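Local coordinates for protein GH26C (Muricauda sp. MAR_2010_75, PDB 6Q78) that probably hydrolyses beta-1,4-mannosidic linkages in mannans, as a family 26 glycoside hydrolase built on a TIM barrel, at residues A[74-79]-A[407-412]; A[220-225]-A[250-255]; A[181-186]-A[246-251]. All coordinates share one frame; numbering follows the deposited sequence.

Interaction 1: A[74-79]-A[407-412]; sequences KLLSQN and DLPEMY
Leu76 faces the irregular segment 407-412 from helix 64-76, and its CA lies 8.7 Å from the CA of Pro409, the nearest such pair of the two backbones. Segment 407-412, which follows strand 402-403, forms no regular helix or strand, and no hydrogen bond links it to segment 74-79; side chains alone make the contact. One methyl group does most of the work: Leu76 CD2 lies 3.6 Å from Met411 CE, with the sulfur close by, SD of Met411 being 3.7 Å from the same CD2. The two side chains cross at about a right angle, and the thioether reaches the leucine through two bends in succession, at chi2 (-67°) and chi3 (-65°), which set CE against Leu76 CD2. Pro409, which is exposed, adds a looser touch, its CG 4.4 Å from Leu76 CD2. In the TIM-barrel fold of this glycoside hydrolase family, the contact brings a helix near the start of the modelled chain against the C-terminal tail, with Ile82 of the neighbouring barrel strand 81-86 touching both Leu76 and Met411. Within 74-79, Lys74 O accepts from Ser77 OG (2.7 Å) and from Gln78 NE2 (3.0 Å). The two donors approach from opposite faces of the carbonyl plane, and the hydrogen bond from Gln78 NE2 is nearly straight (164°).

Interaction 2: A[220-225]-A[250-255]; sequences IIFRPF and QFTVTY
Two phenylalanines, Phe222 and Phe225, receive the short side chain of Thr252 from helix 242-259, which divides at CB into two branches with different neighbours. CB leaves the helix toward strand 220-223 and the turn that follows it. From there CG2 runs anti to the backbone N and comes to the edge of the Phe222 ring, near the ring plane, 4.4 Å from CE1. The other branch, OG1, sits beside the backbone N (chi1 -62°) and lies 4.2 Å from CE2 of Phe225, approaching that ring obliquely. The Phe222 ring is itself backed by proline, with Pro224 CD 4.0 Å above the plane over its centre, while Phe225 meets Trp235 edge to face. This is helix-on-strand packing of the TIM-barrel kind, the outer helix resting on a strand whose Arg223 forms salt bridges with Asp297 and Glu335. The hydroxyl is bonded to Leu248 O, one turn back in the same helix, and to Tyr196 OH on helix 193-208, not to the strand. With no hydrogen bond crossing between the segments, the contact is loose and probably rests on van der Waals packing of a methyl group and a bonded hydroxyl against the edge of one ring and, obliquely, a second ring.

Interaction 3: A[181-186]-A[246-251]; sequences NALKSI and IQLWQF
Where segment 181-186 of helix 176-186 comes up to segment 246-251 of helix 242-259, the nearest CA atoms, of Ile186 and Leu248, are 7.9 Å apart. The isobutyl group of Leu248 is a two-pronged contact, each methyl having its own partner. CD2 lies 3.5 Å from CD1 of Leu183, with CG of that leucine next in line at 4.0 Å. CD1 meets the tip of Ile186, where the CD1 atoms of Leu248 and Ile186 are 3.6 Å apart. With CG1 wedged between its backbone N and carbonyl carbon (chi1 64°) and the chain then extended, Ile186 sends its terminal methyl across to the other helix. Helix 242-259 follows barrel strand 220-223 in this TIM-barrel enzyme, and the contact lays the short helix 176-186 against its N-terminal half, with Tyr196 of helix 193-208 touching both Ile186 and Leu248. An alanine in place of Leu248 would remove both methyl prongs and would probably leave a gap between the helices, with the tips of Leu183 and Ile186 freer to turn. Elsewhere on helix 176-186, Ser185 OG donates to Ala182 O at 2.7 Å, and the same hydroxyl is bonded to Asn192 ND2.

How the interactions relate
Interactions 2 and 3 share helix 242-259, overlapping at Gln250 and Phe251, with centres about 12 Å apart. They touch directly, Phe225 CZ packing 3.7 Å from Leu248 CD2, so an apolar layer runs from Phe225, just after strand 220-223, through Leu248 to helix 176-186. Interaction 1 lies elsewhere, its centre about 24 Å from that of interaction 2 and about 34 Å from that of interaction 3, across the chain's centre from the latter. Along the chain the order is 74-79, 181-186, 220-225, 246-255, 407-412. Interaction 1 thus brings the two ends of the chain together at the barrel, while the other two pack successive layers outward from it.

Interaction 1: A[74-79]-A[407-412]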
# COMPACT_ATOMS: atom_id res chain seq x y z
N LYS A 74 7.58 2.45 -12.63
CA LYS A 74 6.89 2.47 -13.91
C LYS A 74 7.64 1.63 -14.94
O LYS A 74 7.03 0.86 -15.69
CB LYS A 74 6.75 3.92 -14.37
CG LYS A 74 6.01 4.14 -15.68
CD LYS A 74 4.54 3.77 -15.59
CE LYS A 74 3.85 4.28 -16.84
NZ LYS A 74 2.48 3.70 -16.93
N LEU A 75 8.98 1.73 -14.94
CA LEU A 75 9.80 0.99 -15.89
C LEU A 75 9.71 -0.52 -15.63
O LEU A 75 9.46 -1.30 -16.56
CB LEU A 75 11.26 1.45 -15.81
CG LEU A 75 12.21 0.67 -16.72
CD1 LEU A 75 11.81 0.86 -18.16
CD2 LEU A 75 13.64 1.13 -16.49
N LEU A 76 9.88 -0.93 -14.38
CA LEU A 76 9.90 -2.38 -14.14
C LEU A 76 8.51 -2.99 -14.34
O LEU A 76 8.41 -4.16 -14.75
CB LEU A 76 10.51 -2.72 -12.79
CG LEU A 76 9.67 -2.48 -11.57
CD1 LEU A 76 8.73 -3.67 -11.31
CD2 LEU A 76 10.62 -2.33 -10.36
N SER A 77 7.45 -2.19 -14.18
CA SER A 77 6.10 -2.71 -14.38
C SER A 77 5.85 -3.18 -15.82
O SER A 77 4.88 -3.92 -16.06
CB SER A 77 5.03 -1.68 -13.94
OG SER A 77 4.89 -0.67 -14.93
N GLN A 78 6.66 -2.76 -16.80
CA GLN A 78 6.43 -3.23 -18.17
C GLN A 78 6.48 -4.75 -18.26
O GLN A 78 5.73 -5.35 -19.04
CB GLN A 78 7.45 -2.62 -19.15
CG GLN A 78 7.43 -1.10 -19.16
CD GLN A 78 5.99 -0.55 -19.22
OE1 GLN A 78 5.32 -0.70 -20.24
NE2 GLN A 78 5.51 0.06 -18.13
N ASN A 79 7.33 -5.39 -17.46
CA ASN A 79 7.39 -6.83 -17.54
C ASN A 79 7.62 -7.55 -16.21
O ASN A 79 7.84 -8.77 -16.24
CB ASN A 79 8.51 -7.26 -18.49
CG ASN A 79 9.85 -6.74 -18.08
OD1 ASN A 79 10.04 -6.27 -16.96
ND2 ASN A 79 10.82 -6.83 -18.99
N ASP A 407 16.77 -9.51 -6.00
CA ASP A 407 16.85 -9.06 -7.38
C ASP A 407 16.30 -7.65 -7.60
O ASP A 407 16.02 -7.26 -8.75
CB ASP A 407 16.32 -10.10 -8.38
CG ASP A 407 14.94 -10.59 -8.06
OD1 ASP A 407 14.59 -10.67 -6.87
OD2 ASP A 407 14.24 -10.99 -9.02
N LEU A 408 16.22 -6.85 -6.55
CA LEU A 408 15.75 -5.48 -6.74
C LEU A 408 16.72 -4.69 -7.61
O LEU A 408 17.93 -4.75 -7.39
CB LEU A 408 15.67 -4.77 -5.40
CG LEU A 408 14.43 -4.98 -4.54
CD1 LEU A 408 14.75 -4.52 -3.12
CD2 LEU A 408 13.19 -4.24 -5.12
N PRO A 409 16.21 -3.91 -8.57
CA PRO A 409 17.02 -2.85 -9.18
C PRO A 409 17.41 -1.81 -8.13
O PRO A 409 16.88 -1.80 -7.02
CB PRO A 409 16.05 -2.19 -10.17
CG PRO A 409 14.90 -3.11 -10.31
CD PRO A 409 14.81 -3.85 -9.02
N GLU A 410 18.28 -0.90 -8.53
CA GLU A 410 18.54 0.32 -7.74
C GLU A 410 17.36 1.26 -7.98
O GLU A 410 17.34 2.04 -8.94
CB GLU A 410 19.88 0.93 -8.12
CG GLU A 410 21.06 0.00 -7.80
CD GLU A 410 22.39 0.59 -8.18
OE1 GLU A 410 22.67 1.75 -7.81
OE2 GLU A 410 23.18 -0.11 -8.84
N MET A 411 16.37 1.21 -7.09
CA MET A 411 15.13 1.92 -7.32
C MET A 411 15.25 3.41 -7.10
O MET A 411 14.36 4.17 -7.51
CB MET A 411 14.05 1.37 -6.38
CG MET A 411 13.75 -0.13 -6.59
SD MET A 411 12.99 -0.51 -8.17
CE MET A 411 11.42 0.34 -8.01
N TYR A 412 16.30 3.86 -6.41
CA TYR A 412 16.38 5.24 -5.98
C TYR A 412 17.41 6.03 -6.78
O TYR A 412 17.75 7.14 -6.40
CB TYR A 412 16.67 5.29 -4.48
CG TYR A 412 15.56 4.58 -3.70
CD1 TYR A 412 14.29 5.10 -3.66
CD2 TYR A 412 15.77 3.34 -3.09
CE1 TYR A 412 13.26 4.45 -3.00
CE2 TYR A 412 14.75 2.69 -2.41
CZ TYR A 412 13.49 3.26 -2.38
OH TYR A 412 12.47 2.62 -1.73

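Interaction 2: A[220-225]-A[250-255]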
# COMPACT_ATOMS: atom_id res chain seq x y z
N ILE A 220 8.34 7.48 0.51
CA ILE A 220 7.30 6.53 0.87
C ILE A 220 6.10 6.70 -0.05
O ILE A 220 5.79 7.81 -0.51
CB ILE A 220 6.88 6.64 2.35
CG1 ILE A 220 6.23 7.97 2.65
CG2 ILE A 220 8.07 6.33 3.32
CD1 ILE A 220 5.46 7.94 3.96
N ILE A 221 5.41 5.59 -0.27
CA ILE A 221 4.11 5.62 -0.96
C ILE A 221 3.03 5.68 0.11
O ILE A 221 2.98 4.83 0.99
CB ILE A 221 3.95 4.36 -1.82
CG1 ILE A 221 5.05 4.29 -2.90
CG2 ILE A 221 2.53 4.31 -2.40
CD1 ILE A 221 5.12 2.98 -3.59
N PHE A 222 2.22 6.73 0.07
CA PHE A 222 1.17 6.95 1.05
C PHE A 222 -0.17 6.60 0.39
O PHE A 222 -0.53 7.15 -0.68
CB PHE A 222 1.22 8.41 1.49
CG PHE A 222 0.15 8.82 2.49
CD1 PHE A 222 -0.53 10.03 2.34
CD2 PHE A 222 -0.10 8.06 3.62
CE1 PHE A 222 -1.45 10.46 3.29
CE2 PHE A 222 -1.07 8.48 4.56
CZ PHE A 222 -1.70 9.69 4.38
N ARG A 223 -0.89 5.64 1.00
CA ARG A 223 -2.13 5.05 0.46
C ARG A 223 -3.27 5.26 1.45
O ARG A 223 -3.63 4.31 2.16
CB ARG A 223 -1.91 3.56 0.18
CG ARG A 223 -3.05 2.86 -0.54
CD ARG A 223 -2.63 1.45 -0.94
NE ARG A 223 -2.45 0.58 0.22
CZ ARG A 223 -3.39 -0.24 0.71
NH1 ARG A 223 -4.61 -0.32 0.17
NH2 ARG A 223 -3.11 -1.02 1.74
N PRO A 224 -3.84 6.46 1.54
CA PRO A 224 -4.83 6.75 2.59
C PRO A 224 -6.25 6.42 2.13
O PRO A 224 -6.54 6.34 0.92
CB PRO A 224 -4.72 8.27 2.75
CG PRO A 224 -4.38 8.73 1.33
CD PRO A 224 -3.42 7.66 0.79
N PHE A 225 -7.13 6.24 3.13
CA PHE A 225 -8.58 6.12 2.86
C PHE A 225 -8.86 5.03 1.84
O PHE A 225 -9.66 5.17 0.91
CB PHE A 225 -9.20 7.49 2.50
CG PHE A 225 -8.86 8.56 3.51
CD1 PHE A 225 -9.35 8.44 4.80
CD2 PHE A 225 -8.03 9.63 3.19
CE1 PHE A 225 -9.02 9.37 5.77
CE2 PHE A 225 -7.70 10.58 4.14
CZ PHE A 225 -8.21 10.45 5.44
N GLN A 250 -8.26 15.67 -2.10
CA GLN A 250 -7.54 16.81 -2.64
C GLN A 250 -7.00 17.70 -1.53
O GLN A 250 -5.87 18.20 -1.61
CB GLN A 250 -8.43 17.60 -3.61
CG GLN A 250 -8.81 16.75 -4.83
CD GLN A 250 -9.70 17.51 -5.78
OE1 GLN A 250 -10.26 18.55 -5.44
NE2 GLN A 250 -9.85 16.98 -7.00
N PHE A 251 -7.80 17.92 -0.48
CA PHE A 251 -7.30 18.67 0.66
C PHE A 251 -6.07 18.00 1.24
O PHE A 251 -5.07 18.67 1.55
CB PHE A 251 -8.36 18.81 1.75
CG PHE A 251 -7.80 19.43 2.98
CD1 PHE A 251 -7.68 20.81 3.07
CD2 PHE A 251 -7.35 18.63 4.02
CE1 PHE A 251 -7.10 21.37 4.18
CE2 PHE A 251 -6.77 19.19 5.13
CZ PHE A 251 -6.64 20.56 5.21
N THR A 252 -6.11 16.67 1.37
CA THR A 252 -5.03 15.96 2.04
C THR A 252 -3.74 16.04 1.23
O THR A 252 -2.66 16.31 1.78
CB THR A 252 -5.45 14.50 2.24
OG1 THR A 252 -6.59 14.48 3.10
CG2 THR A 252 -4.36 13.70 2.91
N VAL A 253 -3.83 15.78 -0.08
CA VAL A 253 -2.62 15.87 -0.90
C VAL A 253 -2.02 17.27 -0.84
O VAL A 253 -0.81 17.45 -0.66
CB VAL A 253 -2.94 15.44 -2.33
CG1 VAL A 253 -1.75 15.74 -3.26
CG2 VAL A 253 -3.25 13.95 -2.34
N THR A 254 -2.87 18.30 -1.02
CA THR A 254 -2.35 19.66 -1.06
C THR A 254 -1.78 20.08 0.28
O THR A 254 -0.76 20.77 0.33
CB THR A 254 -3.48 20.57 -1.53
OG1 THR A 254 -3.85 20.20 -2.87
CG2 THR A 254 -3.08 22.04 -1.50
N TYR A 255 -2.42 19.67 1.38
CA TYR A 255 -1.90 20.08 2.68
C TYR A 255 -0.54 19.45 2.95
O TYR A 255 0.38 20.12 3.44
CB TYR A 255 -2.90 19.70 3.77
CG TYR A 255 -2.67 20.42 5.09
CD1 TYR A 255 -3.00 21.75 5.23
CD2 TYR A 255 -2.16 19.76 6.20
CE1 TYR A 255 -2.80 22.42 6.43
CE2 TYR A 255 -1.98 20.42 7.42
CZ TYR A 255 -2.28 21.75 7.51
OH TYR A 255 -2.09 22.44 8.71

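Interaction 3: A[181-186]-A[246-251]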
# COMPACT_ATOMS: atom_id res chain seq x y z
N ASN A 181 -20.85 10.71 10.51
CA ASN A 181 -20.33 12.07 10.55
C ASN A 181 -18.82 12.18 10.62
O ASN A 181 -18.31 13.30 10.50
CB ASN A 181 -20.94 12.83 11.73
CG ASN A 181 -22.42 13.03 11.58
OD1 ASN A 181 -22.86 13.97 10.93
ND2 ASN A 181 -23.22 12.10 12.13
N ALA A 182 -18.08 11.08 10.77
CA ALA A 182 -16.63 11.20 10.94
C ALA A 182 -15.97 11.90 9.77
O ALA A 182 -15.17 12.82 9.97
CB ALA A 182 -16.04 9.81 11.19
N LEU A 183 -16.24 11.44 8.53
CA LEU A 183 -15.54 12.02 7.38
C LEU A 183 -15.98 13.45 7.15
O LEU A 183 -15.16 14.35 6.98
CB LEU A 183 -15.76 11.17 6.11
CG LEU A 183 -14.93 11.67 4.91
CD1 LEU A 183 -14.48 10.52 3.97
CD2 LEU A 183 -15.68 12.68 4.10
N LYS A 184 -17.29 13.69 7.20
CA LYS A 184 -17.76 15.07 7.07
C LYS A 184 -17.08 15.99 8.07
O LYS A 184 -16.78 17.15 7.75
CB LYS A 184 -19.29 15.14 7.22
CG LYS A 184 -20.06 14.40 6.11
CD LYS A 184 -21.52 14.12 6.50
CE LYS A 184 -22.19 13.23 5.45
NZ LYS A 184 -23.57 12.87 5.89
N SER A 185 -16.81 15.50 9.29
CA SER A 185 -16.27 16.36 10.34
C SER A 185 -14.82 16.76 10.11
O SER A 185 -14.33 17.67 10.78
CB SER A 185 -16.43 15.71 11.72
OG SER A 185 -15.40 14.73 11.93
N ILE A 186 -14.09 16.07 9.22
CA ILE A 186 -12.69 16.42 9.00
C ILE A 186 -12.47 17.29 7.77
O ILE A 186 -11.34 17.75 7.54
CB ILE A 186 -11.74 15.21 9.02
CG1 ILE A 186 -12.06 14.27 7.86
CG2 ILE A 186 -11.75 14.57 10.38
CD1 ILE A 186 -10.98 13.16 7.66
N ILE A 246 -13.73 13.03 -2.59
CA ILE A 246 -12.76 13.69 -3.46
C ILE A 246 -12.21 14.95 -2.80
O ILE A 246 -11.01 15.23 -2.87
CB ILE A 246 -13.42 13.98 -4.82
CG1 ILE A 246 -13.62 12.66 -5.59
CG2 ILE A 246 -12.57 14.94 -5.65
CD1 ILE A 246 -14.36 12.88 -6.91
N GLN A 247 -13.08 15.71 -2.13
CA GLN A 247 -12.62 16.90 -1.41
C GLN A 247 -11.62 16.53 -0.33
O GLN A 247 -10.61 17.22 -0.13
CB GLN A 247 -13.81 17.62 -0.78
CG GLN A 247 -13.43 18.91 -0.07
CD GLN A 247 -14.59 19.55 0.69
OE1 GLN A 247 -15.72 19.06 0.66
NE2 GLN A 247 -14.31 20.68 1.34
N LEU A 248 -11.89 15.45 0.40
CA LEU A 248 -10.94 14.99 1.42
C LEU A 248 -9.60 14.63 0.80
O LEU A 248 -8.54 15.06 1.29
CB LEU A 248 -11.53 13.78 2.14
CG LEU A 248 -10.55 13.06 3.08
CD1 LEU A 248 -10.05 13.97 4.23
CD2 LEU A 248 -11.19 11.79 3.64
N TRP A 249 -9.62 13.89 -0.31
CA TRP A 249 -8.37 13.50 -0.96
C TRP A 249 -7.59 14.72 -1.43
O TRP A 249 -6.37 14.80 -1.22
CB TRP A 249 -8.67 12.58 -2.14
CG TRP A 249 -8.11 11.19 -1.94
CD1 TRP A 249 -8.73 10.16 -1.29
CD2 TRP A 249 -6.83 10.67 -2.35
NE1 TRP A 249 -7.94 9.04 -1.29
CE2 TRP A 249 -6.76 9.33 -1.93
CE3 TRP A 249 -5.74 11.21 -3.08
CZ2 TRP A 249 -5.65 8.53 -2.19
CZ3 TRP A 249 -4.66 10.43 -3.31
CH2 TRP A 249 -4.63 9.10 -2.89
N GLN A 250 -8.26 15.67 -2.10
CA GLN A 250 -7.54 16.81 -2.64
C GLN A 250 -7.00 17.70 -1.53
O GLN A 250 -5.87 18.20 -1.61
CB GLN A 250 -8.43 17.60 -3.61
CG GLN A 250 -8.81 16.75 -4.83
CD GLN A 250 -9.70 17.51 -5.78
OE1 GLN A 250 -10.26 18.55 -5.44
NE2 GLN A 250 -9.85 16.98 -7.00
N PHE A 251 -7.80 17.92 -0.48
CA PHE A 251 -7.30 18.67 0.66
C PHE A 251 -6.07 18.00 1.24
O PHE A 251 -5.07 18.67 1.55
CB PHE A 251 -8.36 18.81 1.75
CG PHE A 251 -7.80 19.43 2.98
CD1 PHE A 251 -7.68 20.81 3.07
CD2 PHE A 251 -7.35 18.63 4.02
CE1 PHE A 251 -7.10 21.37 4.18
CE2 PHE A 251 -6.77 19.19 5.13
CZ PHE A 251 -6.64 20.56 5.21